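Local atomic coordinates of envelope polyprotein (Puumala orthohantavirus, PDB entry 5FXU), a protein that serves as the ectodomain of the hantaviral surface glycoprotein Gn, an antigenic component of the virion envelope that probably acts together with the partner glycoprotein Gc. Residues Gln17-Gly22 with Glu100-Thr105; Arg104-Ile109 with Pro130-Ile135. All coordinates share one frame; numbering follows the deposited sequence.

Contact 1 (Gln17-Gly22 with Glu100-Thr105)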
ATOM      1  N   GLN A  17      21.955   0.475  -2.579  1.00 90.33           N
ATOM      2  CA  GLN A  17      20.620   0.805  -3.142  1.00 86.49           C
ATOM      3  C   GLN A  17      19.379   0.330  -2.299  1.00 74.20           C
ATOM      4  O   GLN A  17      18.207   0.490  -2.726  1.00 71.42           O
ATOM      5  CB  GLN A  17      20.580   0.289  -4.605  1.00 90.90           C
ATOM      6  CG  GLN A  17      21.550   0.963  -5.579  1.00 95.06           C
ATOM      7  CD  GLN A  17      21.159   2.362  -6.046  1.00 98.49           C
ATOM      8  OE1 GLN A  17      21.116   3.307  -5.254  1.00 94.79           O
ATOM      9  NE2 GLN A  17      20.928   2.512  -7.359  1.00101.60           N
ATOM     10  N   GLY A  18      19.641  -0.217  -1.108  1.00 61.45           N
ATOM     11  CA  GLY A  18      18.598  -0.743  -0.237  1.00 53.37           C
ATOM     12  C   GLY A  18      17.921   0.353   0.560  1.00 47.20           C
ATOM     13  O   GLY A  18      18.486   1.413   0.798  1.00 47.51           O
ATOM     14  N   LEU A  19      16.693   0.100   0.963  1.00 41.25           N
ATOM     15  CA  LEU A  19      15.971   1.009   1.825  1.00 37.27           C
ATOM     16  C   LEU A  19      15.503   0.248   3.042  1.00 35.26           C
ATOM     17  O   LEU A  19      15.231  -0.953   2.943  1.00 36.38           O
ATOM     18  CB  LEU A  19      14.766   1.572   1.087  1.00 36.31           C
ATOM     19  CG  LEU A  19      15.003   2.333  -0.213  1.00 35.82           C
ATOM     20  CD1 LEU A  19      13.677   2.624  -0.863  1.00 35.05           C
ATOM     21  CD2 LEU A  19      15.716   3.633   0.059  1.00 36.58           C
ATOM     22  N   VAL A  20      15.379   0.934   4.177  1.00 32.37           N
ATOM     23  CA  VAL A  20      14.657   0.389   5.323  1.00 31.50           C
ATOM     24  C   VAL A  20      13.187   0.791   5.214  1.00 30.32           C
ATOM     25  O   VAL A  20      12.871   1.814   4.664  1.00 29.79           O
ATOM     26  CB  VAL A  20      15.215   0.824   6.712  1.00 32.12           C
ATOM     27  CG1 VAL A  20      16.518   0.114   7.008  1.00 33.00           C
ATOM     28  CG2 VAL A  20      15.396   2.328   6.842  1.00 31.86           C
ATOM     29  N   ILE A  21      12.308  -0.032   5.759  1.00 30.22           N
ATOM     30  CA  ILE A  21      10.884   0.258   5.825  1.00 29.83           C
ATOM     31  C   ILE A  21      10.327  -0.204   7.144  1.00 29.53           C
ATOM     32  O   ILE A  21      10.704  -1.257   7.645  1.00 30.78           O
ATOM     33  CB  ILE A  21      10.105  -0.418   4.680  1.00 30.16           C
ATOM     34  CG1 ILE A  21       8.600  -0.081   4.768  1.00 30.50           C
ATOM     35  CG2 ILE A  21      10.363  -1.928   4.628  1.00 30.10           C
ATOM     36  CD1 ILE A  21       7.842  -0.422   3.510  1.00 30.73           C
ATOM     37  N   GLY A  22       9.419   0.577   7.696  1.00 29.40           N
ATOM     38  CA  GLY A  22       8.609   0.146   8.841  1.00 29.69           C
ATOM     39  C   GLY A  22       7.196   0.712   8.743  1.00 29.80           C
ATOM     40  O   GLY A  22       6.927   1.601   7.943  1.00 29.39           O
ATOM     41  N   GLU A 100      12.052   4.410  -5.963  1.00 36.88           N
ATOM     42  CA  GLU A 100      13.102   3.717  -6.729  1.00 38.22           C
ATOM     43  C   GLU A 100      14.459   4.373  -6.607  1.00 38.87           C
ATOM     44  O   GLU A 100      15.465   3.687  -6.606  1.00 38.78           O
ATOM     45  CB  GLU A 100      12.726   3.597  -8.210  1.00 39.46           C
ATOM     46  CG  GLU A 100      11.469   2.762  -8.474  1.00 39.99           C
ATOM     47  CD  GLU A 100      10.212   3.607  -8.652  1.00 41.00           C
ATOM     48  OE1 GLU A 100       9.826   4.349  -7.697  1.00 40.84           O
ATOM     49  OE2 GLU A 100       9.603   3.527  -9.741  1.00 41.34           O
ATOM     50  N   THR A 101      14.483   5.695  -6.463  1.00 39.93           N
ATOM     51  CA  THR A 101      15.747   6.445  -6.374  1.00 40.97           C
ATOM     52  C   THR A 101      16.023   7.043  -5.001  1.00 41.81           C
ATOM     53  O   THR A 101      16.966   7.834  -4.852  1.00 45.52           O
ATOM     54  CB  THR A 101      15.811   7.573  -7.428  1.00 41.14           C
ATOM     55  OG1 THR A 101      14.795   8.549  -7.162  1.00 41.43           O
ATOM     56  CG2 THR A 101      15.601   6.999  -8.805  1.00 41.33           C
ATOM     57  N   ALA A 102      15.265   6.634  -3.989  1.00 40.62           N
ATOM     58  CA  ALA A 102      15.424   7.188  -2.640  1.00 40.62           C
ATOM     59  C   ALA A 102      16.798   6.899  -2.012  1.00 40.63           C
ATOM     60  O   ALA A 102      17.292   7.697  -1.214  1.00 42.21           O
ATOM     61  CB  ALA A 102      14.306   6.712  -1.724  1.00 39.15           C
ATOM     62  N   ALA A 103      17.389   5.757  -2.332  1.00 40.87           N
ATOM     63  CA  ALA A 103      18.714   5.414  -1.816  1.00 43.91           C
ATOM     64  C   ALA A 103      19.773   6.382  -2.340  1.00 46.05           C
ATOM     65  O   ALA A 103      20.671   6.726  -1.614  1.00 47.66           O
ATOM     66  CB  ALA A 103      19.084   3.985  -2.170  1.00 43.25           C
ATOM     67  N   ARG A 104      19.597   6.857  -3.568  1.00 48.81           N
ATOM     68  CA  ARG A 104      20.505   7.783  -4.219  1.00 52.32           C
ATOM     69  C   ARG A 104      20.226   9.232  -3.833  1.00 50.86           C
ATOM     70  O   ARG A 104      21.154  10.007  -3.611  1.00 53.16           O
ATOM     71  CB  ARG A 104      20.427   7.600  -5.752  1.00 57.33           C
ATOM     72  CG  ARG A 104      21.685   8.036  -6.481  1.00 65.14           C
ATOM     73  CD  ARG A 104      21.691   7.726  -7.982  1.00 70.25           C
ATOM     74  NE  ARG A 104      20.965   8.748  -8.752  1.00 75.29           N
ATOM     75  CZ  ARG A 104      19.739   8.625  -9.287  1.00 78.70           C
ATOM     76  NH1 ARG A 104      19.032   7.499  -9.189  1.00 78.61           N
ATOM     77  NH2 ARG A 104      19.210   9.657  -9.958  1.00 81.16           N
ATOM     78  N   THR A 105      18.957   9.607  -3.781  1.00 48.90           N
ATOM     79  CA  THR A 105      18.565  10.965  -3.401  1.00 49.00           C
ATOM     80  C   THR A 105      18.625  11.222  -1.900  1.00 47.93           C
ATOM     81  O   THR A 105      18.585  12.372  -1.473  1.00 47.48           O
ATOM     82  CB  THR A 105      17.120  11.307  -3.831  1.00 49.95           C
ATOM     83  OG1 THR A 105      16.178  10.498  -3.104  1.00 48.77           O
ATOM     84  CG2 THR A 105      16.932  11.130  -5.339  1.00 50.15           C
TER
HETATM   85  O   HOH W   1      18.594   4.570  -5.744  1.00 45.64           O
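Gln17 OE1 lies 2.9 Å from the oxygen of water 1, where the loop leading into strand 19-30 meets the short helix 102-105 of the largely beta Gn head. The water also lies within weak bonding distance of Glu100 O, just before the helix, and accepts weakly from Arg104 N; it may bridge the two segments, though its protons cannot serve every acceptor in reach. Gln17 folds over at chi2 (-76°), which brings OE1 back to the Ala103 methyl; the side chain is poorly ordered, however, and this polar link is probably loose.

The rest of the contact is close packing. Ala103 directs its methyl group at the incoming chain, with CB 3.6 Å from Gln17 O and 3.7 Å from Gln17 CA, and the small side chain lets the helix lie close against the backbone there. The turn itself is drawn together by Thr101 O, which accepts from Thr105 N at 2.9 Å and, weakly, from Arg104 N. Glu100 ties the segment before the helix to strand 228-234 through Tyr229.

Leu19, whose own backbone pairs with Ser238 of strand 237-243, carries the apolar packing from the strand end. With CG set beside the backbone N (chi1 -58°), its CD2 branch reaches the side of the helix, 3.8 Å from Ala102 CB and 3.6 Å from Ala103 N.

Contact 2 (Arg104-Ile109 with Pro130-Ile135)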
ATOM      1  N   ARG A 104      19.597   6.857  -3.568  1.00 48.81           N
ATOM      2  CA  ARG A 104      20.505   7.783  -4.219  1.00 52.32           C
ATOM      3  C   ARG A 104      20.226   9.232  -3.833  1.00 50.86           C
ATOM      4  O   ARG A 104      21.154  10.007  -3.611  1.00 53.16           O
ATOM      5  CB  ARG A 104      20.427   7.600  -5.752  1.00 57.33           C
ATOM      6  CG  ARG A 104      21.685   8.036  -6.481  1.00 65.14           C
ATOM      7  CD  ARG A 104      21.691   7.726  -7.982  1.00 70.25           C
ATOM      8  NE  ARG A 104      20.965   8.748  -8.752  1.00 75.29           N
ATOM      9  CZ  ARG A 104      19.739   8.625  -9.287  1.00 78.70           C
ATOM     10  NH1 ARG A 104      19.032   7.499  -9.189  1.00 78.61           N
ATOM     11  NH2 ARG A 104      19.210   9.657  -9.958  1.00 81.16           N
ATOM     12  N   THR A 105      18.957   9.607  -3.781  1.00 48.90           N
ATOM     13  CA  THR A 105      18.565  10.965  -3.401  1.00 49.00           C
ATOM     14  C   THR A 105      18.625  11.222  -1.900  1.00 47.93           C
ATOM     15  O   THR A 105      18.585  12.372  -1.473  1.00 47.48           O
ATOM     16  CB  THR A 105      17.120  11.307  -3.831  1.00 49.95           C
ATOM     17  OG1 THR A 105      16.178  10.498  -3.104  1.00 48.77           O
ATOM     18  CG2 THR A 105      16.932  11.130  -5.339  1.00 50.15           C
ATOM     19  N   ARG A 106      18.683  10.160  -1.105  1.00 48.30           N
ATOM     20  CA  ARG A 106      18.674  10.258   0.338  1.00 50.24           C
ATOM     21  C   ARG A 106      17.387  10.859   0.891  1.00 49.58           C
ATOM     22  O   ARG A 106      17.386  11.506   1.930  1.00 49.65           O
ATOM     23  CB  ARG A 106      19.919  11.013   0.818  1.00 54.96           C
ATOM     24  CG  ARG A 106      21.226  10.404   0.313  1.00 58.20           C
ATOM     25  CD  ARG A 106      21.397   8.979   0.855  1.00 61.30           C
ATOM     26  NE  ARG A 106      22.576   8.246   0.398  1.00 66.28           N
ATOM     27  CZ  ARG A 106      23.852   8.640   0.498  1.00 70.60           C
ATOM     28  NH1 ARG A 106      24.216   9.820   1.021  1.00 73.80           N
ATOM     29  NH2 ARG A 106      24.796   7.836   0.028  1.00 70.84           N
ATOM     30  N   LYS A 107      16.289  10.612   0.191  1.00 49.27           N
ATOM     31  CA  LYS A 107      14.984  11.076   0.621  1.00 50.25           C
ATOM     32  C   LYS A 107      14.255  10.014   1.424  1.00 45.02           C
ATOM     33  O   LYS A 107      14.388   8.821   1.167  1.00 43.57           O
ATOM     34  CB  LYS A 107      14.156  11.496  -0.584  1.00 53.23           C
ATOM     35  CG  LYS A 107      14.731  12.723  -1.270  1.00 57.89           C
ATOM     36  CD  LYS A 107      14.587  13.949  -0.373  1.00 61.01           C
ATOM     37  CE  LYS A 107      14.726  15.250  -1.141  1.00 64.66           C
ATOM     38  NZ  LYS A 107      14.077  16.364  -0.395  1.00 67.29           N
ATOM     39  N   THR A 108      13.504  10.478   2.407  1.00 42.55           N
ATOM     40  CA  THR A 108      12.709   9.636   3.272  1.00 41.19           C
ATOM     41  C   THR A 108      11.238   9.874   2.890  1.00 40.48           C
ATOM     42  O   THR A 108      10.825  11.012   2.686  1.00 40.19           O
ATOM     43  CB  THR A 108      12.981   9.997   4.737  1.00 41.01           C
ATOM     44  OG1 THR A 108      14.307   9.581   5.073  1.00 41.35           O
ATOM     45  CG2 THR A 108      11.998   9.301   5.695  1.00 40.49           C
ATOM     46  N   ILE A 109      10.481   8.793   2.758  1.00 39.55           N
ATOM     47  CA  ILE A 109       9.051   8.852   2.455  1.00 39.98           C
ATOM     48  C   ILE A 109       8.319   8.488   3.724  1.00 37.52           C
ATOM     49  O   ILE A 109       8.574   7.442   4.314  1.00 36.29           O
ATOM     50  CB  ILE A 109       8.629   7.876   1.333  1.00 41.93           C
ATOM     51  CG1 ILE A 109       9.249   8.270  -0.000  1.00 43.44           C
ATOM     52  CG2 ILE A 109       7.111   7.868   1.145  1.00 43.44           C
ATOM     53  CD1 ILE A 109      10.658   7.737  -0.212  1.00 44.73           C
ATOM     54  N   PRO A 130      16.540   5.789   3.465  1.00 33.17           N
ATOM     55  CA  PRO A 130      17.867   5.186   3.213  1.00 33.83           C
ATOM     56  C   PRO A 130      18.413   4.466   4.430  1.00 34.73           C
ATOM     57  O   PRO A 130      18.142   4.847   5.586  1.00 33.97           O
ATOM     58  CB  PRO A 130      18.742   6.369   2.809  1.00 34.29           C
ATOM     59  CG  PRO A 130      17.856   7.564   2.810  1.00 35.21           C
ATOM     60  CD  PRO A 130      16.597   7.256   3.552  1.00 33.85           C
ATOM     61  N   ILE A 131      19.185   3.425   4.167  1.00 36.78           N
ATOM     62  CA  ILE A 131      19.774   2.631   5.238  1.00 39.67           C
ATOM     63  C   ILE A 131      20.740   3.468   6.109  1.00 38.45           C
ATOM     64  O   ILE A 131      20.910   3.143   7.269  1.00 37.55           O
ATOM     65  CB  ILE A 131      20.400   1.334   4.679  1.00 42.81           C
ATOM     66  CG1 ILE A 131      19.277   0.459   4.094  1.00 45.32           C
ATOM     67  CG2 ILE A 131      21.104   0.533   5.771  1.00 44.11           C
ATOM     68  CD1 ILE A 131      19.711  -0.719   3.239  1.00 46.87           C
ATOM     69  N   GLN A 132      21.287   4.570   5.576  1.00 38.17           N
ATOM     70  CA  GLN A 132      22.155   5.508   6.332  1.00 39.68           C
ATOM     71  C   GLN A 132      21.472   6.105   7.562  1.00 39.58           C
ATOM     72  O   GLN A 132      22.148   6.495   8.518  1.00 40.36           O
ATOM     73  CB  GLN A 132      22.644   6.675   5.453  1.00 40.62           C
ATOM     74  CG  GLN A 132      23.736   6.330   4.441  1.00 42.08           C
ATOM     75  CD  GLN A 132      23.232   5.567   3.191  1.00 42.73           C
ATOM     76  OE1 GLN A 132      22.002   5.338   2.986  1.00 41.52           O
ATOM     77  NE2 GLN A 132      24.182   5.119   2.382  1.00 43.04           N
ATOM     78  N   THR A 133      20.146   6.189   7.538  1.00 38.52           N
ATOM     79  CA  THR A 133      19.371   6.652   8.686  1.00 39.86           C
ATOM     80  C   THR A 133      19.678   5.859   9.960  1.00 40.27           C
ATOM     81  O   THR A 133      19.695   6.429  11.045  1.00 41.17           O
ATOM     82  CB  THR A 133      17.857   6.575   8.416  1.00 39.95           C
ATOM     83  OG1 THR A 133      17.590   7.103   7.130  1.00 40.47           O
ATOM     84  CG2 THR A 133      17.085   7.417   9.417  1.00 41.22           C
ATOM     85  N   CYS A 134      19.928   4.564   9.804  1.00 40.12           N
ATOM     86  CA  CYS A 134      20.392   3.689  10.876  1.00 42.86           C
ATOM     87  C   CYS A 134      21.720   4.098  11.554  1.00 44.26           C
ATOM     88  O   CYS A 134      21.957   3.749  12.709  1.00 44.40           O
ATOM     89  CB  CYS A 134      20.518   2.255  10.339  1.00 44.35           C
ATOM     90  SG  CYS A 134      18.906   1.437  10.051  1.00 45.84           S
ATOM     91  N   ILE A 135      22.581   4.825  10.840  1.00 44.81           N
ATOM     92  CA  ILE A 135      23.803   5.384  11.424  1.00 44.56           C
ATOM     93  C   ILE A 135      23.465   6.665  12.186  1.00 43.91           C
ATOM     94  O   ILE A 135      24.001   6.893  13.273  1.00 44.14           O
ATOM     95  CB  ILE A 135      24.887   5.643  10.341  1.00 45.27           C
ATOM     96  CG1 ILE A 135      25.308   4.323   9.712  1.00 45.22           C
ATOM     97  CG2 ILE A 135      26.114   6.334  10.938  1.00 46.36           C
ATOM     98  CD1 ILE A 135      25.938   4.486   8.351  1.00 46.27           C
TER
HETATM   99  O   HOH W   2      14.808   7.536   6.483  1.00 36.39           O
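Arg106 and Gln132 cross at about a right angle, and the amide of Gln132 lies over one face of the Arg106 guanidinium. The two planes are 33° apart, so the amide lies inclined over the guanidinium; NE2 of Gln132 comes within 3.6 Å of Arg106 NH2, where donor faces donor without a bond. Both chains bend at chi2, Arg106 at -63° and Gln132 at 76°, and these bends bring the two ends together on the more open side of the contact. Arg106 NE also bonds weakly back to Ala103 O.

Beneath them, Pro130 fills the buried part of the contact. Its CG packs 3.7 Å from Arg106 CA, in the backbone that turns out of helix 102-105 with a positive phi, while its CD sits 3.6 Å from Lys107 O. Thr108 crosses the proline ring at about a right angle, presenting OG1 to the same CD. Water 2 donates to Thr133 OG1 at 2.9 Å; its link onward to Thr108 OG1 is doubtful.

Thr133 holds the backbone of its own segment: its OG1 donates to Pro130 O at 2.8 Å, adding a second bond to the oxygen that its N-H reaches at 3.1 Å. The N-H bond closes a type I beta turn from Pro130 to Thr133, which passes strand 120-130 into helix 133-136 and its Cys134-Cys9 disulfide.

From the N terminus, the chain enters strand 19-30 at the first half of contact 1, and its partner segment follows at 100-105, closing a loop of 77 residues that holds the rest of strand 19-30 and four further strands. Contact 2 begins on the same helix, sharing Arg104 and Thr105, and closes the antiparallel hairpin of strands 107-116 and 120-130. The two loops therefore follow one another with a small overlap; neither encloses the other. They meet in space where Ile131 CD1 packs 3.4 Å from Gly18 C. Strand 120-130 pairs with both 19-30 and 107-116; helix 102-105 packs on the start of 19-30, and the residues just after it pack on Pro130 at the end of 120-130.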